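Local atomic coordinates of lipolytic protein G-D-S-L family (Veillonella parvula DSM 2008, PDB entry 4RW0), a protein that probably hydrolyses ester bonds of lipids or other acylated substrates. Residues S85-I96 with V123-Y134. Sequence-based numbering, arbitrary orientation.
Sequences STYVYKTLVKAI and VVREVNEQLKAY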
loop_
_atom_site.group_PDB
_atom_site.type_symbol
_atom_site.label_atom_id
_atom_site.label_comp_id
_atom_site.label_asym_id
_atom_site.label_seq_id
_atom_site.Cartn_x
_atom_site.Cartn_y
_atom_site.Cartn_z
ATOM N N SER A 85 -7.441 14.129 -6.798
ATOM C CA SER A 85 -6.390 13.966 -5.832
ATOM C C SER A 85 -6.731 14.536 -4.484
ATOM O O SER A 85 -6.240 14.066 -3.455
ATOM C CB SER A 85 -5.100 14.655 -6.294
ATOM O OG SER A 85 -5.334 16.016 -6.558
ATOM N N THR A 86 -7.555 15.573 -4.477
ATOM C CA THR A 86 -7.982 16.133 -3.193
ATOM C C THR A 86 -8.882 15.148 -2.404
ATOM O O THR A 86 -8.659 14.928 -1.209
ATOM C CB THR A 86 -8.667 17.509 -3.392
ATOM O OG1 THR A 86 -7.685 18.407 -3.954
ATOM C CG2 THR A 86 -9.133 18.026 -2.037
ATOM N N TYR A 87 -9.848 14.544 -3.077
ATOM C CA TYR A 87 -10.708 13.572 -2.440
ATOM C C TYR A 87 -9.866 12.363 -1.912
ATOM O O TYR A 87 -9.994 11.923 -0.734
ATOM C CB TYR A 87 -11.806 13.099 -3.383
ATOM C CG TYR A 87 -12.521 11.918 -2.781
ATOM C CD1 TYR A 87 -13.459 12.090 -1.735
ATOM C CD2 TYR A 87 -12.212 10.617 -3.168
ATOM C CE1 TYR A 87 -14.082 11.002 -1.141
ATOM C CE2 TYR A 87 -12.826 9.521 -2.584
ATOM C CZ TYR A 87 -13.764 9.701 -1.576
ATOM O OH TYR A 87 -14.331 8.594 -0.931
ATOM N N VAL A 88 -9.007 11.836 -2.796
ATOM C CA VAL A 88 -8.215 10.640 -2.485
ATOM C C VAL A 88 -7.302 10.884 -1.337
ATOM O O VAL A 88 -7.306 10.126 -0.333
ATOM C CB VAL A 88 -7.503 10.091 -3.745
ATOM C CG1 VAL A 88 -6.625 8.907 -3.374
ATOM C CG2 VAL A 88 -8.550 9.622 -4.702
ATOM N N TYR A 89 -6.571 12.014 -1.397
ATOM C CA TYR A 89 -5.688 12.370 -0.310
ATOM C C TYR A 89 -6.393 12.577 1.030
ATOM O O TYR A 89 -5.940 12.058 2.053
ATOM C CB TYR A 89 -4.794 13.589 -0.665
ATOM C CG TYR A 89 -4.029 14.171 0.513
ATOM C CD1 TYR A 89 -2.932 13.535 1.029
ATOM C CD2 TYR A 89 -4.395 15.404 1.074
ATOM C CE1 TYR A 89 -2.262 14.032 2.093
ATOM C CE2 TYR A 89 -3.717 15.916 2.151
ATOM C CZ TYR A 89 -2.671 15.226 2.644
ATOM O OH TYR A 89 -1.970 15.693 3.695
ATOM N N LYS A 90 -7.485 13.316 1.019
ATOM C CA LYS A 90 -8.221 13.619 2.259
ATOM C C LYS A 90 -8.740 12.355 2.918
ATOM O O LYS A 90 -8.709 12.212 4.166
ATOM C CB LYS A 90 -9.449 14.519 1.972
ATOM C CG LYS A 90 -9.284 16.016 2.225
ATOM C CD LYS A 90 -7.839 16.534 2.157
ATOM C CE LYS A 90 -7.738 17.971 1.613
ATOM N NZ LYS A 90 -8.882 18.859 2.007
ATOM N N THR A 91 -9.240 11.435 2.089
ATOM C CA THR A 91 -9.836 10.220 2.630
ATOM C C THR A 91 -8.719 9.330 3.182
ATOM O O THR A 91 -8.905 8.688 4.234
ATOM C CB THR A 91 -10.664 9.570 1.569
ATOM O OG1 THR A 91 -11.514 10.549 0.958
ATOM C CG2 THR A 91 -11.402 8.424 2.089
ATOM N N LEU A 92 -7.552 9.268 2.506
ATOM C CA LEU A 92 -6.401 8.535 3.053
ATOM C C LEU A 92 -5.927 9.076 4.384
ATOM O O LEU A 92 -5.657 8.337 5.325
ATOM C CB LEU A 92 -5.257 8.569 2.046
ATOM C CG LEU A 92 -5.454 7.571 0.871
ATOM C CD1 LEU A 92 -4.397 7.835 -0.196
ATOM C CD2 LEU A 92 -5.334 6.115 1.370
ATOM N N VAL A 93 -5.872 10.401 4.523
ATOM C CA VAL A 93 -5.554 10.969 5.833
ATOM C C VAL A 93 -6.492 10.518 6.959
ATOM O O VAL A 93 -6.029 10.158 8.060
ATOM C CB VAL A 93 -5.527 12.528 5.761
ATOM C CG1 VAL A 93 -5.424 13.084 7.142
ATOM C CG2 VAL A 93 -4.371 13.000 4.889
ATOM N N LYS A 94 -7.785 10.438 6.670
ATOM C CA LYS A 94 -8.760 9.899 7.614
ATOM C C LYS A 94 -8.441 8.471 8.007
ATOM O O LYS A 94 -8.394 8.098 9.174
ATOM C CB LYS A 94 -10.137 9.946 6.981
ATOM C CG LYS A 94 -10.793 11.279 7.249
ATOM C CD LYS A 94 -11.919 11.653 6.271
ATOM C CE LYS A 94 -13.092 10.685 6.204
ATOM N NZ LYS A 94 -14.152 11.214 5.292
ATOM N N ALA A 95 -8.085 7.688 7.016
ATOM C CA ALA A 95 -7.647 6.318 7.292
ATOM C C ALA A 95 -6.417 6.270 8.168
ATOM O O ALA A 95 -6.359 5.450 9.110
ATOM C CB ALA A 95 -7.433 5.585 5.984
ATOM N N ILE A 96 -5.460 7.162 7.895
ATOM C CA ILE A 96 -4.219 7.185 8.622
ATOM C C ILE A 96 -4.443 7.597 10.068
ATOM O O ILE A 96 -3.864 7.012 10.998
ATOM C CB ILE A 96 -3.198 8.137 7.935
ATOM C CG1 ILE A 96 -2.751 7.621 6.556
ATOM C CG2 ILE A 96 -2.002 8.403 8.826
ATOM C CD1 ILE A 96 -2.124 8.685 5.660
ATOM N N VAL A 123 -2.889 12.236 -11.394
ATOM C CA VAL A 123 -3.644 12.285 -10.119
ATOM C C VAL A 123 -2.913 11.447 -9.052
ATOM O O VAL A 123 -2.671 11.892 -7.901
ATOM C CB VAL A 123 -5.057 11.761 -10.305
ATOM C CG1 VAL A 123 -5.838 11.923 -9.015
ATOM C CG2 VAL A 123 -5.781 12.482 -11.437
ATOM N N VAL A 124 -2.433 10.263 -9.477
ATOM C CA VAL A 124 -1.669 9.362 -8.593
ATOM C C VAL A 124 -0.435 10.079 -8.063
ATOM O O VAL A 124 -0.109 10.067 -6.876
ATOM C CB VAL A 124 -1.218 8.041 -9.346
ATOM C CG1 VAL A 124 -0.247 7.237 -8.512
ATOM C CG2 VAL A 124 -2.385 7.162 -9.645
ATOM N N ARG A 125 0.258 10.752 -8.970
ATOM C CA ARG A 125 1.437 11.469 -8.581
ATOM C C ARG A 125 1.158 12.568 -7.604
ATOM O O ARG A 125 1.970 12.759 -6.698
ATOM C CB ARG A 125 2.205 12.005 -9.811
ATOM C CG ARG A 125 2.863 10.843 -10.572
ATOM C CD ARG A 125 3.362 11.172 -11.952
ATOM N NE ARG A 125 4.217 12.322 -11.904
ATOM C CZ ARG A 125 4.527 13.076 -12.970
ATOM N NH1 ARG A 125 4.095 12.775 -14.220
ATOM N NH2 ARG A 125 5.289 14.149 -12.778
ATOM N N GLU A 126 0.074 13.293 -7.806
ATOM C CA GLU A 126 -0.330 14.400 -6.892
ATOM C C GLU A 126 -0.662 13.859 -5.524
ATOM O O GLU A 126 -0.231 14.402 -4.528
ATOM C CB GLU A 126 -1.586 15.143 -7.424
ATOM C CG GLU A 126 -1.399 16.029 -8.659
ATOM C CD GLU A 126 -2.701 16.462 -9.376
ATOM O OE1 GLU A 126 -3.823 16.316 -8.838
ATOM O OE2 GLU A 126 -2.593 16.951 -10.519
ATOM N N VAL A 127 -1.411 12.746 -5.460
ATOM C CA VAL A 127 -1.704 12.089 -4.170
ATOM C C VAL A 127 -0.409 11.733 -3.513
ATOM O O VAL A 127 -0.204 12.044 -2.342
ATOM C CB VAL A 127 -2.603 10.819 -4.357
ATOM C CG1 VAL A 127 -2.689 9.981 -3.112
ATOM C CG2 VAL A 127 -3.970 11.218 -4.814
ATOM N N ASN A 128 0.518 11.102 -4.253
ATOM C CA ASN A 128 1.699 10.599 -3.593
ATOM C C ASN A 128 2.606 11.712 -3.075
ATOM O O ASN A 128 3.218 11.574 -2.017
ATOM C CB ASN A 128 2.506 9.631 -4.483
ATOM C CG ASN A 128 1.844 8.288 -4.677
ATOM O OD1 ASN A 128 0.943 7.920 -3.942
ATOM N ND2 ASN A 128 2.286 7.558 -5.711
ATOM N N GLU A 129 2.728 12.810 -3.810
ATOM C CA GLU A 129 3.464 13.993 -3.267
ATOM C C GLU A 129 2.894 14.526 -1.964
ATOM O O GLU A 129 3.629 14.802 -1.005
ATOM C CB GLU A 129 3.519 15.168 -4.307
ATOM C CG GLU A 129 4.467 14.884 -5.466
ATOM C CD GLU A 129 5.858 14.366 -5.023
ATOM O OE1 GLU A 129 6.206 13.212 -5.439
ATOM O OE2 GLU A 129 6.583 15.070 -4.237
ATOM N N GLN A 130 1.586 14.603 -1.883
ATOM C CA GLN A 130 0.965 15.065 -0.643
ATOM C C GLN A 130 1.134 14.089 0.488
ATOM O O GLN A 130 1.289 14.486 1.644
ATOM C CB GLN A 130 -0.487 15.394 -0.876
ATOM C CG GLN A 130 -0.712 16.567 -1.822
ATOM C CD GLN A 130 -2.173 16.788 -2.143
ATOM O OE1 GLN A 130 -2.933 17.294 -1.332
ATOM N NE2 GLN A 130 -2.576 16.398 -3.331
ATOM N N LEU A 131 1.155 12.785 0.183
ATOM C CA LEU A 131 1.367 11.793 1.229
ATOM C C LEU A 131 2.771 11.895 1.763
ATOM O O LEU A 131 3.025 11.771 2.972
ATOM C CB LEU A 131 1.124 10.343 0.676
ATOM C CG LEU A 131 -0.331 9.952 0.422
ATOM C CD1 LEU A 131 -0.424 8.566 -0.269
ATOM C CD2 LEU A 131 -1.087 9.939 1.768
ATOM N N LYS A 132 3.739 12.052 0.870
ATOM C CA LYS A 132 5.123 12.173 1.359
ATOM C C LYS A 132 5.255 13.401 2.288
ATOM O O LYS A 132 5.963 13.342 3.284
ATOM C CB LYS A 132 6.141 12.335 0.240
ATOM C CG LYS A 132 6.268 11.162 -0.662
ATOM C CD LYS A 132 7.378 11.377 -1.665
ATOM C CE LYS A 132 6.890 11.176 -3.066
ATOM N NZ LYS A 132 8.052 10.949 -3.962
ATOM N N ALA A 133 4.564 14.463 1.951
ATOM C CA ALA A 133 4.615 15.711 2.765
ATOM C C ALA A 133 3.963 15.491 4.120
ATOM O O ALA A 133 4.534 15.823 5.160
ATOM C CB ALA A 133 3.948 16.836 2.024
ATOM N N TYR A 134 2.809 14.843 4.123
ATOM C CA TYR A 134 2.147 14.482 5.393
ATOM C C TYR A 134 3.028 13.585 6.267
ATOM O O TYR A 134 3.111 13.768 7.477
ATOM C CB TYR A 134 0.756 13.840 5.074
ATOM C CG TYR A 134 -0.076 13.470 6.285
ATOM C CD1 TYR A 134 0.130 12.286 6.957
ATOM C CD2 TYR A 134 -1.042 14.337 6.765
ATOM C CE1 TYR A 134 -0.614 11.965 8.077
ATOM C CE2 TYR A 134 -1.759 14.054 7.905
ATOM C CZ TYR A 134 -1.572 12.864 8.550
ATOM O OH TYR A 134 -2.329 12.593 9.654
HETATM O O HOH W 1 -6.671 15.600 -9.313
HETATM O O HOH W 2 -5.066 17.267 -4.332
HETATM O O HOH W 3 0.324 16.751 2.374
#
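Ser-85 OG donates to Glu-126 OE1 at 2.8 Å, reaching the carboxylate oxygen through its anti lone pair. Chi1 of 56° puts the Ser-85 hydroxyl between its backbone N and carbonyl carbon, where it faces the Glu-126 carboxylate. One water links Ser-85 N to Glu-126 OE1, and a second bridges Ser-85 OG and Gln-130 NE2. As a knob, Ser-85 fits a hole made by Val-123, Glu-126, Val-127 and Gln-130.

The Tyr-89 ring lies between Gln-130 CB, a CH-pi contact 3.8 Å from the centroid and 20° off the normal, and Val-93 CG2 of its own helix on the opposite face, both offset toward the rim. A third water ties Tyr-89 OH to Gln-130 O. With an alanine in place of Tyr-89, a gap would probably open between Val-93 and Gln-130, leaving this water without its partner on helix 85-100.

Among apolar contacts, Val-127 is the reciprocal knob, with CG2 3.8 Å from Val-88 CG1. Leu-92 CD1 meets Leu-131 CD1 at 4.0 Å, and Val-93 CG2 stands over one face of the Tyr-134 ring.

The segments cross at -37° with axes 9.0 Å apart. Strand 104-108 connects their helices, giving a helix-strand-helix unit on the five-stranded parallel sheet, as in the alpha/beta fold of SGNH hydrolases; Leu-92 also packs on helix 48-59, and Val-123 on helix 76-80.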